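Local coordinates for protein ditrans,polycis-undecaprenyl-diphosphate synthase ((2E,6E)-farnesyl-diphosphate specific) (Acinetobacter baumannii, PDB 6ACS) that probably catalyses the stepwise condensation of isopentenyl diphosphate with farnesyl diphosphate to make undecaprenyl diphosphate, the precursor of the bacterial cell-wall lipid carrier, at residues 44-49 and 127-132; 53-58 and 177-182; 135-140 and 198-203. One frame throughout, in Å; residues are numbered along the deposited sequence. Where two conformers were deposited one is given.

In the fold
Contacts 1 and 3 are buried and contact 2 partly so. Contacts 1 and 2 share the central parallel sheet: strands 129-134 and 56-61 lie side by side, and L57 forms backbone hydrogen bonds to T130 and T132. Contact 1 is apolar, packing helix 42-52 on one face; contact 2 sets a loop against the other face and reaches the surface at R55. Contact 3 lies beyond the sheet and joins the start of helix 139-155 to a loop through a leucine on a glycine, a bridging water and an amide held by D142. A backbone hydrogen bond between V181 and Q200 ties contact 2 to contact 3, which alone of the three is touched by the second subunit.

Contact 1. Residues 44-49 and 127-132; sequences PIVEHC and EAMTLT
M129 reaches across to both C49 and V46 with the far end of its side chain. Its sulphur SD lies 3.4 Å from C49 CB, while the terminal CE rests 3.9 Å from V46 CG1 and equally far from the carbonyl O of V46. The chain leaves the backbone straight, CG anti to the backbone N (chi1 -172°), and turns only at chi3 (80°), which lays the methyl across the valine. A long, flexible thioether suits this task, since it spans the space from strand to helix and adapts its tip to two shapes. V46, almost one turn before C49 on the same face, turns its other methyl to L131, two residues on from M129: CG2 is 4.2 Å from L131 CD2. Helix 42-52 is the connecting helix of the beta-alpha-beta crossover from strand 12-17 to 56-61; M129 and L131 come from the next strand, 129-134, which it also covers. The helix lies on one face of the sheet beside helix 218-235, nearly antiparallel to strand 129-132 (152°) with axes 10.2 Å apart. Branched V46 and L131 also touch L57 and I97 on the flanking strands, filling the layer under the helix. C49, small enough to let the thioether come close to its CB, packs on F221 and V54. On the outer side E47 forms a salt bridge with R91. Backbone hydrogen bonds to A98, R55 and L57 fix the strand.

Contact 2. Residues 53-58 and 177-182; sequences GVRALT and DLPAVD
At the start of strand 56-61, on the face of the sheet turned from helix 42-52, A56 and R55 receive the loop residues L178 and P179 that lead toward strand 183-186. The contact is slight and apolar. CB of A56 meets CD1 of L178 at 4.1 Å, methyl against methyl, and beside it the aliphatic CD of R55 comes to 4.2 Å from CG in the pyrrolidine ring of P179. L178 presents this methyl through an extended chain: CG stands anti to the carbonyl carbon (chi1 -62°) and CD1 continues straight on (chi2 177°). Alanine fits its place because the small CB lets the loop lie close to the strand, while the leucine is long enough to rest on T130 of the next strand as well. Arginine suits this exposed edge of the contact, where its CD can rest on the proline ring while the guanidinium stays at the surface, in a long and weak ion pair with E248. Strand 56-61 lies inside the six-stranded parallel sheet of the cis-prenyltransferase fold, between strands 12-17 and 129-134. It is entered from helix 42-52 through G53, whose positive phi (90°) closes a Schellman motif; at these backbone angles a side chain would press on the carbonyl O of the residue before, which calls for glycine. The second shell is polar. H12, on strand 12-17, makes hydrogen bonds to T58 OG1 through NE2 and to P179 O through ND1, and so spans the two segments. Just before L178, D177 makes a salt bridge with R100; farther along, A180 N is held by E240, and D182 hydrogen-bonds through its two carboxylate oxygens to Q241 and to the backbone N of Q11.

Contact 3. Residues 135-140 and 198-203; sequences VSYGGM and LWQAAY
L198 points its side chain at G139 and M140, where helix 139-155 begins. From CB the chain heads toward that turn; CG comes to 4.2 Å from CA of G139, an approach that the lack of a side chain on the glycine permits. Beyond it CD1, extended from CA (chi2 174°), ends in the first turn of the helix, 3.9 Å from the backbone N of M140; M140 CG is also 3.9 Å from CD1 in the conformer modelled here. Leucine suits the spot because its branched end reaches M140 and I193 while CG lies on the bare CA of G139. G138 holds the N-cap position, and N195 OD1 accepts a hydrogen bond from M140 N.

Polar links run alongside. A water accepts from W199 N at 3.1 Å and donates to G139 O at 3.3 Å and to Q200 OE1 at 3.0 Å, bridging the two segments. Q200 bends at chi2 (90°), and its NE2 is taken up by S174 O and by D142 OD2. Y137 approaches from the opposite direction, with its ring 56° from the amide plane; its OH, 3.8 Å from Q200 NE2, hydrogen-bonds to the same D142 oxygen. One carboxylate oxygen, on helix 139-155, thus holds both groups side by side, with S174 O as the second partner of the amide.

I193 is a predicted substrate-binding residue, and L198 also touches A202 of the second subunit. Y203 O accepts a hydrogen bond from R192 of that subunit, while W199 meets F169 of helix 166-170, so the loop before strand 205-208 sits between the start of helix 139-155, helix 166-170 and the dimer partner.

Contact 1. Residues 44-49 and 127-132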
# COMPACT_ATOMS: atom_id res chain seq x y z
N PRO B 44 -5.91 26.02 5.42
CA PRO B 44 -7.29 25.92 4.93
C PRO B 44 -7.75 24.49 4.78
O PRO B 44 -8.95 24.20 4.96
CB PRO B 44 -7.24 26.61 3.56
CG PRO B 44 -5.99 27.42 3.56
CD PRO B 44 -5.04 26.72 4.45
N ILE B 45 -6.82 23.57 4.48
CA ILE B 45 -7.14 22.16 4.34
C ILE B 45 -7.53 21.57 5.69
O ILE B 45 -8.53 20.86 5.82
CB ILE B 45 -5.94 21.40 3.74
CG1 ILE B 45 -5.53 22.02 2.39
CG2 ILE B 45 -6.21 19.89 3.67
CD1 ILE B 45 -6.59 22.08 1.40
N VAL B 46 -6.72 21.86 6.71
CA VAL B 46 -7.03 21.43 8.06
C VAL B 46 -8.40 21.93 8.48
O VAL B 46 -9.22 21.19 9.06
CB VAL B 46 -5.93 21.91 9.03
CG1 VAL B 46 -6.35 21.66 10.45
CG2 VAL B 46 -4.59 21.24 8.69
N GLU B 47 -8.66 23.22 8.24
CA GLU B 47 -9.95 23.79 8.63
C GLU B 47 -11.11 23.15 7.88
O GLU B 47 -12.19 22.94 8.45
CB GLU B 47 -9.94 25.31 8.44
CG GLU B 47 -8.88 25.97 9.33
CD GLU B 47 -8.65 27.44 9.06
OE1 GLU B 47 -9.58 28.12 8.59
OE2 GLU B 47 -7.53 27.93 9.34
N HIS B 48 -10.92 22.81 6.60
CA HIS B 48 -12.00 22.14 5.88
C HIS B 48 -12.25 20.75 6.46
O HIS B 48 -13.41 20.31 6.58
CB HIS B 48 -11.68 22.06 4.39
CG HIS B 48 -12.85 21.61 3.56
ND1 HIS B 48 -13.98 22.38 3.39
CD2 HIS B 48 -13.08 20.46 2.89
CE1 HIS B 48 -14.84 21.74 2.62
NE2 HIS B 48 -14.32 20.56 2.31
N CYS B 49 -11.18 20.04 6.83
CA CYS B 49 -11.36 18.72 7.44
C CYS B 49 -12.17 18.83 8.72
O CYS B 49 -13.07 18.03 8.97
CB CYS B 49 -10.01 18.06 7.70
SG CYS B 49 -9.20 17.51 6.17
N GLU B 127 -10.42 16.59 20.93
CA GLU B 127 -11.04 15.36 20.48
C GLU B 127 -11.81 15.48 19.17
O GLU B 127 -12.47 14.51 18.78
CB GLU B 127 -11.97 14.85 21.59
CG GLU B 127 -13.01 15.88 22.02
CD GLU B 127 -14.31 15.75 21.25
OE1 GLU B 127 -14.55 14.67 20.66
OE2 GLU B 127 -15.09 16.73 21.21
N ALA B 128 -11.73 16.60 18.44
CA ALA B 128 -12.52 16.66 17.22
C ALA B 128 -11.82 16.07 16.01
O ALA B 128 -12.49 15.51 15.13
CB ALA B 128 -12.90 18.11 16.90
N MET B 129 -10.50 16.16 15.95
CA MET B 129 -9.75 15.64 14.81
C MET B 129 -8.32 15.45 15.26
O MET B 129 -7.87 16.12 16.19
CB MET B 129 -9.81 16.58 13.60
CG MET B 129 -9.21 15.99 12.34
SD MET B 129 -9.29 17.11 10.93
CE MET B 129 -7.91 18.20 11.25
N THR B 130 -7.63 14.50 14.64
CA THR B 130 -6.20 14.31 14.85
C THR B 130 -5.46 14.72 13.58
O THR B 130 -5.74 14.20 12.49
CB THR B 130 -5.88 12.87 15.22
OG1 THR B 130 -6.50 12.57 16.47
CG2 THR B 130 -4.37 12.67 15.32
N LEU B 131 -4.51 15.63 13.74
CA LEU B 131 -3.58 16.01 12.68
C LEU B 131 -2.24 15.35 12.98
O LEU B 131 -1.62 15.62 14.02
CB LEU B 131 -3.44 17.53 12.61
CG LEU B 131 -2.33 18.06 11.68
CD1 LEU B 131 -2.60 17.65 10.25
CD2 LEU B 131 -2.23 19.58 11.78
N THR B 132 -1.79 14.47 12.09
CA THR B 132 -0.53 13.77 12.26
C THR B 132 0.48 14.27 11.24
O THR B 132 0.18 14.31 10.04
CB THR B 132 -0.71 12.26 12.13
OG1 THR B 132 -1.61 11.81 13.15
CG2 THR B 132 0.64 11.54 12.28

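Contact 2. Residues 53-58 and 177-182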
# COMPACT_ATOMS: atom_id res chain seq x y z
N GLY B 53 -16.00 17.15 9.35
CA GLY B 53 -16.12 15.99 10.20
C GLY B 53 -15.10 14.91 9.94
O GLY B 53 -15.26 13.80 10.46
N VAL B 54 -14.06 15.19 9.15
CA VAL B 54 -12.97 14.24 8.97
C VAL B 54 -12.32 13.98 10.33
O VAL B 54 -12.04 14.92 11.08
CB VAL B 54 -11.94 14.79 7.97
CG1 VAL B 54 -10.73 13.85 7.85
CG2 VAL B 54 -12.58 15.01 6.61
N ARG B 55 -12.10 12.71 10.66
CA ARG B 55 -11.57 12.38 11.98
C ARG B 55 -10.05 12.46 12.06
O ARG B 55 -9.51 12.65 13.16
CB ARG B 55 -12.01 10.97 12.39
CG ARG B 55 -13.51 10.85 12.55
CD ARG B 55 -13.89 9.49 13.09
NE ARG B 55 -15.21 9.52 13.71
CZ ARG B 55 -15.43 9.85 14.98
NH1 ARG B 55 -14.42 10.20 15.77
NH2 ARG B 55 -16.67 9.84 15.46
N ALA B 56 -9.35 12.30 10.94
CA ALA B 56 -7.89 12.27 10.96
C ALA B 56 -7.35 12.79 9.63
O ALA B 56 -7.88 12.47 8.57
CB ALA B 56 -7.36 10.85 11.20
N LEU B 57 -6.31 13.59 9.72
CA LEU B 57 -5.56 14.09 8.56
C LEU B 57 -4.09 13.85 8.84
O LEU B 57 -3.58 14.29 9.87
CB LEU B 57 -5.82 15.59 8.34
CG LEU B 57 -4.95 16.27 7.30
CD1 LEU B 57 -5.24 15.69 5.90
CD2 LEU B 57 -5.20 17.77 7.35
N THR B 58 -3.42 13.13 7.93
CA THR B 58 -2.02 12.76 8.11
C THR B 58 -1.22 13.24 6.90
O THR B 58 -1.58 12.92 5.76
CB THR B 58 -1.89 11.23 8.28
OG1 THR B 58 -2.69 10.81 9.39
CG2 THR B 58 -0.42 10.82 8.47
N ASP B 177 -4.90 3.30 16.31
CA ASP B 177 -6.10 3.67 17.06
C ASP B 177 -6.97 4.66 16.28
O ASP B 177 -7.99 5.10 16.80
CB ASP B 177 -5.73 4.24 18.43
CG ASP B 177 -4.85 5.48 18.33
OD1 ASP B 177 -3.99 5.56 17.42
OD2 ASP B 177 -4.97 6.34 19.21
N LEU B 178 -6.56 5.02 15.08
CA LEU B 178 -7.34 5.89 14.20
C LEU B 178 -7.95 5.07 13.08
O LEU B 178 -7.51 3.94 12.81
CB LEU B 178 -6.45 7.00 13.61
CG LEU B 178 -5.81 7.96 14.62
CD1 LEU B 178 -4.91 8.95 13.89
CD2 LEU B 178 -6.87 8.70 15.43
N PRO B 179 -8.98 5.58 12.41
CA PRO B 179 -9.53 4.85 11.25
C PRO B 179 -8.46 4.63 10.20
O PRO B 179 -7.52 5.41 10.09
CB PRO B 179 -10.62 5.79 10.72
CG PRO B 179 -10.97 6.68 11.87
CD PRO B 179 -9.68 6.85 12.65
N ALA B 180 -8.62 3.56 9.40
CA ALA B 180 -7.71 3.35 8.28
C ALA B 180 -7.86 4.50 7.30
O ALA B 180 -8.91 5.13 7.23
CB ALA B 180 -7.98 2.02 7.57
N VAL B 181 -6.80 4.76 6.55
CA VAL B 181 -6.82 5.85 5.57
C VAL B 181 -7.82 5.52 4.47
O VAL B 181 -7.75 4.46 3.84
CB VAL B 181 -5.42 6.10 4.98
CG1 VAL B 181 -5.48 7.16 3.85
CG2 VAL B 181 -4.44 6.54 6.08
N ASP B 182 -8.77 6.43 4.25
CA ASP B 182 -9.79 6.28 3.22
C ASP B 182 -9.41 6.96 1.93
O ASP B 182 -9.83 6.52 0.84
CB ASP B 182 -11.11 6.92 3.67
CG ASP B 182 -11.70 6.26 4.85
OD1 ASP B 182 -11.78 5.01 4.87
OD2 ASP B 182 -12.10 6.99 5.76

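Contact 3. Residues 135-140 and 198-203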
# COMPACT_ATOMS: atom_id res chain seq x y z
N VAL B 135 7.36 12.70 10.30
CA VAL B 135 8.70 13.27 10.33
C VAL B 135 9.69 12.12 10.40
O VAL B 135 9.58 11.26 11.28
CB VAL B 135 8.89 14.21 11.54
CG1 VAL B 135 10.30 14.80 11.56
CG2 VAL B 135 7.81 15.30 11.57
N SER B 136 10.66 12.11 9.48
CA SER B 136 11.61 10.99 9.38
C SER B 136 10.86 9.67 9.34
O SER B 136 11.21 8.70 10.03
CB SER B 136 12.63 11.00 10.52
OG SER B 136 13.48 12.12 10.43
N TYR B 137 9.80 9.65 8.53
CA TYR B 137 8.87 8.54 8.44
C TYR B 137 9.02 7.82 7.10
O TYR B 137 9.24 8.46 6.07
CB TYR B 137 7.42 9.03 8.60
CG TYR B 137 6.44 7.91 8.42
CD1 TYR B 137 6.07 7.13 9.51
CD2 TYR B 137 5.92 7.60 7.17
CE1 TYR B 137 5.21 6.06 9.36
CE2 TYR B 137 5.06 6.53 7.00
CZ TYR B 137 4.71 5.75 8.09
OH TYR B 137 3.86 4.70 7.93
N GLY B 138 8.86 6.50 7.12
CA GLY B 138 8.61 5.74 5.91
C GLY B 138 7.72 4.57 6.24
O GLY B 138 7.75 4.05 7.35
N GLY B 139 6.91 4.14 5.26
CA GLY B 139 6.00 3.03 5.54
C GLY B 139 6.72 1.73 5.82
O GLY B 139 6.30 0.92 6.66
N MET B 140 7.81 1.48 5.09
CA MET B 140 8.61 0.31 5.38
C MET B 140 9.24 0.40 6.76
O MET B 140 9.27 -0.60 7.49
CB MET B 140 9.68 0.13 4.31
CG MET B 140 9.10 -0.33 2.98
SD MET B 140 10.39 -0.62 1.72
CE MET B 140 10.83 1.04 1.25
N LEU B 198 1.88 2.57 3.90
CA LEU B 198 1.59 1.34 3.15
C LEU B 198 0.56 0.46 3.86
O LEU B 198 -0.44 0.03 3.25
CB LEU B 198 2.89 0.55 2.96
CG LEU B 198 4.02 1.34 2.30
CD1 LEU B 198 5.30 0.48 2.30
CD2 LEU B 198 3.65 1.81 0.88
N TRP B 199 0.77 0.17 5.14
CA TRP B 199 -0.19 -0.64 5.88
C TRP B 199 -1.53 0.08 5.99
O TRP B 199 -2.59 -0.51 5.75
CB TRP B 199 0.38 -0.97 7.26
CG TRP B 199 -0.50 -1.81 8.15
CD1 TRP B 199 -1.52 -1.37 8.96
CD2 TRP B 199 -0.43 -3.23 8.33
NE1 TRP B 199 -2.10 -2.44 9.62
CE2 TRP B 199 -1.43 -3.59 9.26
CE3 TRP B 199 0.40 -4.23 7.81
CZ2 TRP B 199 -1.63 -4.90 9.67
CZ3 TRP B 199 0.20 -5.53 8.23
CH2 TRP B 199 -0.80 -5.86 9.13
N GLN B 200 -1.49 1.37 6.37
CA GLN B 200 -2.69 2.10 6.74
C GLN B 200 -3.53 2.49 5.53
O GLN B 200 -4.73 2.76 5.68
CB GLN B 200 -2.31 3.36 7.52
CG GLN B 200 -1.49 3.09 8.81
CD GLN B 200 0.03 3.08 8.61
OE1 GLN B 200 0.55 2.81 7.53
NE2 GLN B 200 0.76 3.37 9.68
N ALA B 201 -2.94 2.51 4.35
CA ALA B 201 -3.66 2.91 3.14
C ALA B 201 -3.97 1.72 2.24
O ALA B 201 -4.22 1.90 1.04
CB ALA B 201 -2.85 3.97 2.39
N ALA B 202 -4.02 0.52 2.82
CA ALA B 202 -4.21 -0.69 2.02
C ALA B 202 -5.47 -0.63 1.18
O ALA B 202 -5.52 -1.23 0.10
CB ALA B 202 -4.28 -1.93 2.90
N TYR B 203 -6.51 0.04 1.68
CA TYR B 203 -7.76 0.17 0.94
C TYR B 203 -8.11 1.62 0.59
O TYR B 203 -9.25 1.90 0.21
CB TYR B 203 -8.91 -0.48 1.71
CG TYR B 203 -8.78 -1.98 1.82
CD1 TYR B 203 -9.12 -2.80 0.76
CD2 TYR B 203 -8.31 -2.56 2.98
CE1 TYR B 203 -9.02 -4.19 0.86
CE2 TYR B 203 -8.20 -3.93 3.09
CZ TYR B 203 -8.56 -4.73 2.04
OH TYR B 203 -8.44 -6.10 2.17
O HOH W 1 3.06 1.47 6.68